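Local coordinates for GDSL-like Lipase/Acylhydrolase family protein (Neisseria meningitidis, PDB 4K7J), which probably removes O-acetyl groups from peptidoglycan as a serine esterase of the SGNH hydrolase family, at residues E52-T64 against T238-N250. Sequence-based numbering, arbitrary orientation.
Sequences ETFRILQIGDSHT and TGADLVILSYGTN. With ACT (acetate ion), chain C.
Two adjacent parallel strands, 53-60 and 242-246, deliver Asp61 and Asn250 side by side to the active-site end of an SGNH hydrolase fold. Their backbones bond alternately, Leu57 N to Leu242 O (2.9 Å), then Ile244 N to Leu57 O; Arg55 O accepts from both Asp241 N and Leu242 N. Asp61-Ser62 belongs to the GDS motif, whose serine is the family's nucleophile, and Asn250 matches its oxyanion-hole asparagine. Consistent with that role, Ser62 N and Asn250 ND2 both donate to acetate OXT, the latter at 2.9 Å and nearly straight (172°). His351 and Gly218 also bond the acetate. Asp61, at the N-cap of the next helix, accepts from His63 N through OD1. Two waters lie by OD2: one accepts from Gly248 N and Asn250 N, the other from Thr249 N while donating to OD2. At its ring edge His63 NE2 hydrogen-bonds Thr249 OG1 (3.0 Å, either may donate), and ND1 bonds Tyr357 OH; the acetate methyl lies over one face.

A side chain at Gly60 would run into Ser246 O. Its CA makes a CH-pi contact 3.7 Å from the Tyr247 ring centroid. With CG anti to the carbonyl carbon (chi1 -65°), that ring swings back along strand 53-60; OH bonds Trp224 NE1 and a water, 3.2 Å from Ile59 CG2. Gln58's extended chain brings NE2 to Thr64 OG1 (2.9 Å), in the amide plane, while its alkyl part and OE1 lie across Ile244. That buried OE1 has no polar partner in the model. At the far end Asp241 OD2 accepts from Arg55 N at 3.0 Å and meets Lys42, while its CB rests 3.8 Å from the Phe54 ring centroid.

Strand 53-60 lies between 208-215 and 242-246, and 242-246 between 53-60 and 281-286; helix 68-81 covers Ile56, Gln58 and Ile244, and helix 38-47 packs on Phe54.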
loop_
_atom_site.group_PDB
_atom_site.type_symbol
_atom_site.label_atom_id
_atom_site.label_comp_id
_atom_site.label_asym_id
_atom_site.label_seq_id
_atom_site.Cartn_x
_atom_site.Cartn_y
_atom_site.Cartn_z
ATOM N N GLU A 52 -9.209 17.257 8.605
ATOM C CA GLU A 52 -9.392 15.814 8.529
ATOM C C GLU A 52 -8.150 15.138 7.937
ATOM O O GLU A 52 -7.268 15.808 7.385
ATOM C CB GLU A 52 -10.623 15.479 7.697
ATOM C CG GLU A 52 -11.935 15.880 8.337
ATOM C CD GLU A 52 -13.101 15.670 7.397
ATOM O OE1 GLU A 52 -13.211 16.441 6.420
ATOM O OE2 GLU A 52 -13.892 14.728 7.619
ATOM N N THR A 53 -8.065 13.817 8.073
ATOM C CA THR A 53 -6.978 13.073 7.442
ATOM C C THR A 53 -7.514 12.257 6.278
ATOM O O THR A 53 -8.397 11.417 6.457
ATOM C CB THR A 53 -6.267 12.125 8.426
ATOM O OG1 THR A 53 -5.598 12.891 9.434
ATOM C CG2 THR A 53 -5.229 11.262 7.689
ATOM N N PHE A 54 -6.978 12.499 5.084
ATOM C CA PHE A 54 -7.374 11.718 3.925
ATOM C C PHE A 54 -6.340 10.617 3.725
ATOM O O PHE A 54 -5.168 10.895 3.462
ATOM C CB PHE A 54 -7.494 12.592 2.677
ATOM C CG PHE A 54 -8.058 11.871 1.487
ATOM C CD1 PHE A 54 -7.233 11.134 0.647
ATOM C CD2 PHE A 54 -9.419 11.931 1.206
ATOM C CE1 PHE A 54 -7.757 10.465 -0.454
ATOM C CE2 PHE A 54 -9.953 11.268 0.108
ATOM C CZ PHE A 54 -9.118 10.528 -0.723
ATOM N N ARG A 55 -6.792 9.369 3.834
ATOM C CA ARG A 55 -5.884 8.226 3.903
ATOM C C ARG A 55 -5.871 7.432 2.604
ATOM O O ARG A 55 -6.875 6.819 2.227
ATOM C CB ARG A 55 -6.267 7.308 5.072
ATOM C CG ARG A 55 -6.124 7.954 6.447
ATOM C CD ARG A 55 -6.700 7.071 7.551
ATOM N NE ARG A 55 -6.764 7.799 8.816
ATOM C CZ ARG A 55 -7.830 8.473 9.235
ATOM N NH1 ARG A 55 -8.932 8.499 8.501
ATOM N NH2 ARG A 55 -7.798 9.109 10.395
ATOM N N ILE A 56 -4.726 7.462 1.931
ATOM C CA ILE A 56 -4.508 6.702 0.704
ATOM C C ILE A 56 -3.716 5.446 1.058
ATOM O O ILE A 56 -2.659 5.537 1.687
ATOM C CB ILE A 56 -3.696 7.541 -0.322
ATOM C CG1 ILE A 56 -4.507 8.745 -0.796
ATOM C CG2 ILE A 56 -3.276 6.696 -1.531
ATOM C CD1 ILE A 56 -3.690 9.715 -1.672
ATOM N N LEU A 57 -4.228 4.279 0.666
ATOM C CA LEU A 57 -3.588 3.002 0.993
ATOM C C LEU A 57 -3.252 2.194 -0.266
ATOM O O LEU A 57 -4.146 1.724 -0.967
ATOM C CB LEU A 57 -4.508 2.170 1.896
ATOM C CG LEU A 57 -4.081 0.741 2.236
ATOM C CD1 LEU A 57 -2.734 0.763 2.955
ATOM C CD2 LEU A 57 -5.161 0.042 3.101
ATOM N N GLN A 58 -1.965 2.011 -0.543
ATOM C CA GLN A 58 -1.578 1.237 -1.712
ATOM C C GLN A 58 -1.125 -0.172 -1.339
ATOM O O GLN A 58 -0.154 -0.363 -0.590
ATOM C CB GLN A 58 -0.481 1.949 -2.516
ATOM C CG GLN A 58 -0.082 1.153 -3.761
ATOM C CD GLN A 58 0.606 1.998 -4.808
ATOM O OE1 GLN A 58 0.228 3.151 -5.037
ATOM N NE2 GLN A 58 1.625 1.432 -5.454
ATOM N N ILE A 59 -1.834 -1.156 -1.876
ATOM C CA ILE A 59 -1.561 -2.552 -1.591
ATOM C C ILE A 59 -1.131 -3.193 -2.891
ATOM O O ILE A 59 -1.837 -3.086 -3.892
ATOM C CB ILE A 59 -2.815 -3.264 -1.047
ATOM C CG1 ILE A 59 -3.490 -2.398 0.024
ATOM C CG2 ILE A 59 -2.463 -4.682 -0.509
ATOM C CD1 ILE A 59 -4.877 -2.886 0.444
ATOM N N GLY A 60 0.037 -3.831 -2.897
ATOM C CA GLY A 60 0.564 -4.375 -4.138
ATOM C C GLY A 60 1.771 -5.293 -4.028
ATOM O O GLY A 60 1.939 -6.000 -3.040
ATOM N N ASP A 61 2.615 -5.274 -5.054
ATOM C CA ASP A 61 3.744 -6.195 -5.150
ATOM C C ASP A 61 5.073 -5.466 -4.902
ATOM O O ASP A 61 5.116 -4.502 -4.153
ATOM C CB ASP A 61 3.741 -6.880 -6.519
ATOM C CG ASP A 61 3.670 -5.885 -7.673
ATOM O OD1 ASP A 61 3.999 -4.688 -7.466
ATOM O OD2 ASP A 61 3.278 -6.291 -8.798
ATOM N N SER A 62 6.151 -5.889 -5.556
ATOM C CA SER A 62 7.457 -5.331 -5.235
ATOM C C SER A 62 7.568 -3.874 -5.659
ATOM O O SER A 62 8.324 -3.110 -5.061
ATOM C CB SER A 62 8.597 -6.150 -5.848
ATOM O OG SER A 62 8.811 -5.746 -7.179
ATOM N N HIS A 63 6.795 -3.476 -6.662
ATOM C CA HIS A 63 6.818 -2.078 -7.092
ATOM C C HIS A 63 6.389 -1.209 -5.910
ATOM O O HIS A 63 6.932 -0.123 -5.689
ATOM C CB HIS A 63 5.879 -1.825 -8.290
ATOM C CG HIS A 63 6.126 -2.711 -9.474
ATOM N ND1 HIS A 63 7.352 -2.804 -10.102
ATOM C CD2 HIS A 63 5.288 -3.526 -10.163
ATOM C CE1 HIS A 63 7.258 -3.645 -11.120
ATOM N NE2 HIS A 63 6.016 -4.094 -11.180
ATOM N N THR A 64 5.413 -1.707 -5.153
ATOM C CA THR A 64 4.907 -1.014 -3.974
ATOM C C THR A 64 5.852 -1.211 -2.784
ATOM O O THR A 64 6.134 -0.269 -2.025
ATOM C CB THR A 64 3.488 -1.513 -3.612
ATOM O OG1 THR A 64 2.586 -1.190 -4.677
ATOM C CG2 THR A 64 2.971 -0.862 -2.296
ATOM N N THR A 238 -8.440 0.448 8.738
ATOM C CA THR A 238 -7.304 1.257 8.269
ATOM C C THR A 238 -7.723 2.709 8.137
ATOM O O THR A 238 -6.888 3.621 8.188
ATOM C CB THR A 238 -6.784 0.826 6.878
ATOM O OG1 THR A 238 -7.856 0.866 5.928
ATOM C CG2 THR A 238 -6.188 -0.568 6.910
ATOM N N GLY A 239 -9.020 2.922 7.942
ATOM C CA GLY A 239 -9.531 4.258 7.706
ATOM C C GLY A 239 -9.252 4.771 6.300
ATOM O O GLY A 239 -9.420 5.958 6.044
ATOM N N ALA A 240 -8.829 3.881 5.397
ATOM C CA ALA A 240 -8.472 4.277 4.029
ATOM C C ALA A 240 -9.623 4.970 3.306
ATOM O O ALA A 240 -10.749 4.476 3.287
ATOM C CB ALA A 240 -8.009 3.074 3.222
ATOM N N ASP A 241 -9.325 6.108 2.691
ATOM C CA ASP A 241 -10.324 6.832 1.918
ATOM C C ASP A 241 -10.150 6.590 0.427
ATOM O O ASP A 241 -11.061 6.845 -0.363
ATOM C CB ASP A 241 -10.239 8.327 2.237
ATOM C CG ASP A 241 -10.537 8.610 3.695
ATOM O OD1 ASP A 241 -11.584 8.138 4.194
ATOM O OD2 ASP A 241 -9.706 9.255 4.348
ATOM N N LEU A 242 -8.970 6.105 0.052
ATOM C CA LEU A 242 -8.705 5.672 -1.321
ATOM C C LEU A 242 -7.813 4.434 -1.260
ATOM O O LEU A 242 -6.743 4.474 -0.664
ATOM C CB LEU A 242 -8.017 6.788 -2.129
ATOM C CG LEU A 242 -7.486 6.416 -3.523
ATOM C CD1 LEU A 242 -8.609 5.985 -4.486
ATOM C CD2 LEU A 242 -6.670 7.551 -4.136
ATOM N N VAL A 243 -8.267 3.337 -1.853
ATOM C CA VAL A 243 -7.493 2.101 -1.874
ATOM C C VAL A 243 -6.905 1.918 -3.263
ATOM O O VAL A 243 -7.640 1.851 -4.254
ATOM C CB VAL A 243 -8.370 0.882 -1.549
ATOM C CG1 VAL A 243 -7.562 -0.431 -1.691
ATOM C CG2 VAL A 243 -8.963 1.009 -0.159
ATOM N N ILE A 244 -5.582 1.850 -3.342
ATOM C CA ILE A 244 -4.916 1.606 -4.611
ATOM C C ILE A 244 -4.444 0.168 -4.653
ATOM O O ILE A 244 -3.676 -0.280 -3.780
ATOM C CB ILE A 244 -3.700 2.536 -4.818
ATOM C CG1 ILE A 244 -4.125 3.999 -4.686
ATOM C CG2 ILE A 244 -3.038 2.263 -6.170
ATOM C CD1 ILE A 244 -3.003 5.019 -4.947
ATOM N N LEU A 245 -4.908 -0.563 -5.656
ATOM C CA LEU A 245 -4.457 -1.935 -5.874
ATOM C C LEU A 245 -3.455 -1.935 -7.020
ATOM O O LEU A 245 -3.776 -1.542 -8.149
ATOM C CB LEU A 245 -5.642 -2.839 -6.218
ATOM C CG LEU A 245 -6.752 -2.926 -5.177
ATOM C CD1 LEU A 245 -7.963 -3.645 -5.763
ATOM C CD2 LEU A 245 -6.276 -3.622 -3.898
ATOM N N SER A 246 -2.231 -2.351 -6.732
ATOM C CA SER A 246 -1.186 -2.346 -7.753
ATOM C C SER A 246 -0.556 -3.733 -7.893
ATOM O O SER A 246 0.440 -4.040 -7.250
ATOM C CB SER A 246 -0.124 -1.275 -7.431
ATOM O OG SER A 246 0.926 -1.271 -8.390
ATOM N N TYR A 247 -1.164 -4.575 -8.728
ATOM C CA TYR A 247 -0.659 -5.910 -8.988
ATOM C C TYR A 247 -0.635 -6.113 -10.496
ATOM O O TYR A 247 -0.879 -5.183 -11.246
ATOM C CB TYR A 247 -1.551 -6.969 -8.338
ATOM C CG TYR A 247 -1.597 -6.960 -6.809
ATOM C CD1 TYR A 247 -0.673 -7.680 -6.060
ATOM C CD2 TYR A 247 -2.597 -6.276 -6.130
ATOM C CE1 TYR A 247 -0.728 -7.698 -4.677
ATOM C CE2 TYR A 247 -2.668 -6.286 -4.743
ATOM C CZ TYR A 247 -1.732 -7.001 -4.021
ATOM O OH TYR A 247 -1.797 -7.015 -2.644
ATOM N N GLY A 248 -0.339 -7.323 -10.946
ATOM C CA GLY A 248 -0.432 -7.607 -12.369
ATOM C C GLY A 248 0.849 -8.154 -12.943
ATOM O O GLY A 248 0.824 -9.050 -13.781
ATOM N N THR A 249 1.974 -7.622 -12.479
ATOM C CA THR A 249 3.277 -8.050 -12.982
ATOM C C THR A 249 3.543 -9.528 -12.726
ATOM O O THR A 249 3.965 -10.252 -13.618
ATOM C CB THR A 249 4.398 -7.197 -12.377
ATOM O OG1 THR A 249 4.224 -5.835 -12.788
ATOM C CG2 THR A 249 5.760 -7.684 -12.832
ATOM N N ASN A 250 3.284 -9.988 -11.509
ATOM C CA ASN A 250 3.512 -11.394 -11.202
ATOM C C ASN A 250 2.461 -12.326 -11.801
ATOM O O ASN A 250 2.801 -13.411 -12.284
ATOM C CB ASN A 250 3.644 -11.589 -9.687
ATOM C CG ASN A 250 4.821 -10.804 -9.112
ATOM O OD1 ASN A 250 5.964 -11.080 -9.438
ATOM N ND2 ASN A 250 4.536 -9.809 -8.277
HETATM C C ACT C . 7.605 -8.155 -8.307
HETATM O O ACT C . 8.741 -8.712 -8.244
HETATM O OXT ACT C . 6.830 -8.299 -7.325
HETATM C CH3 ACT C . 7.193 -7.330 -9.486
HETATM O O HOH W 1 0.301 -7.805 -1.364
HETATM O O HOH W 2 1.801 -8.587 -9.212
HETATM O O HOH W 3 2.993 -2.360 -6.967
HETATM O O HOH W 4 2.233 -4.907 -10.981
#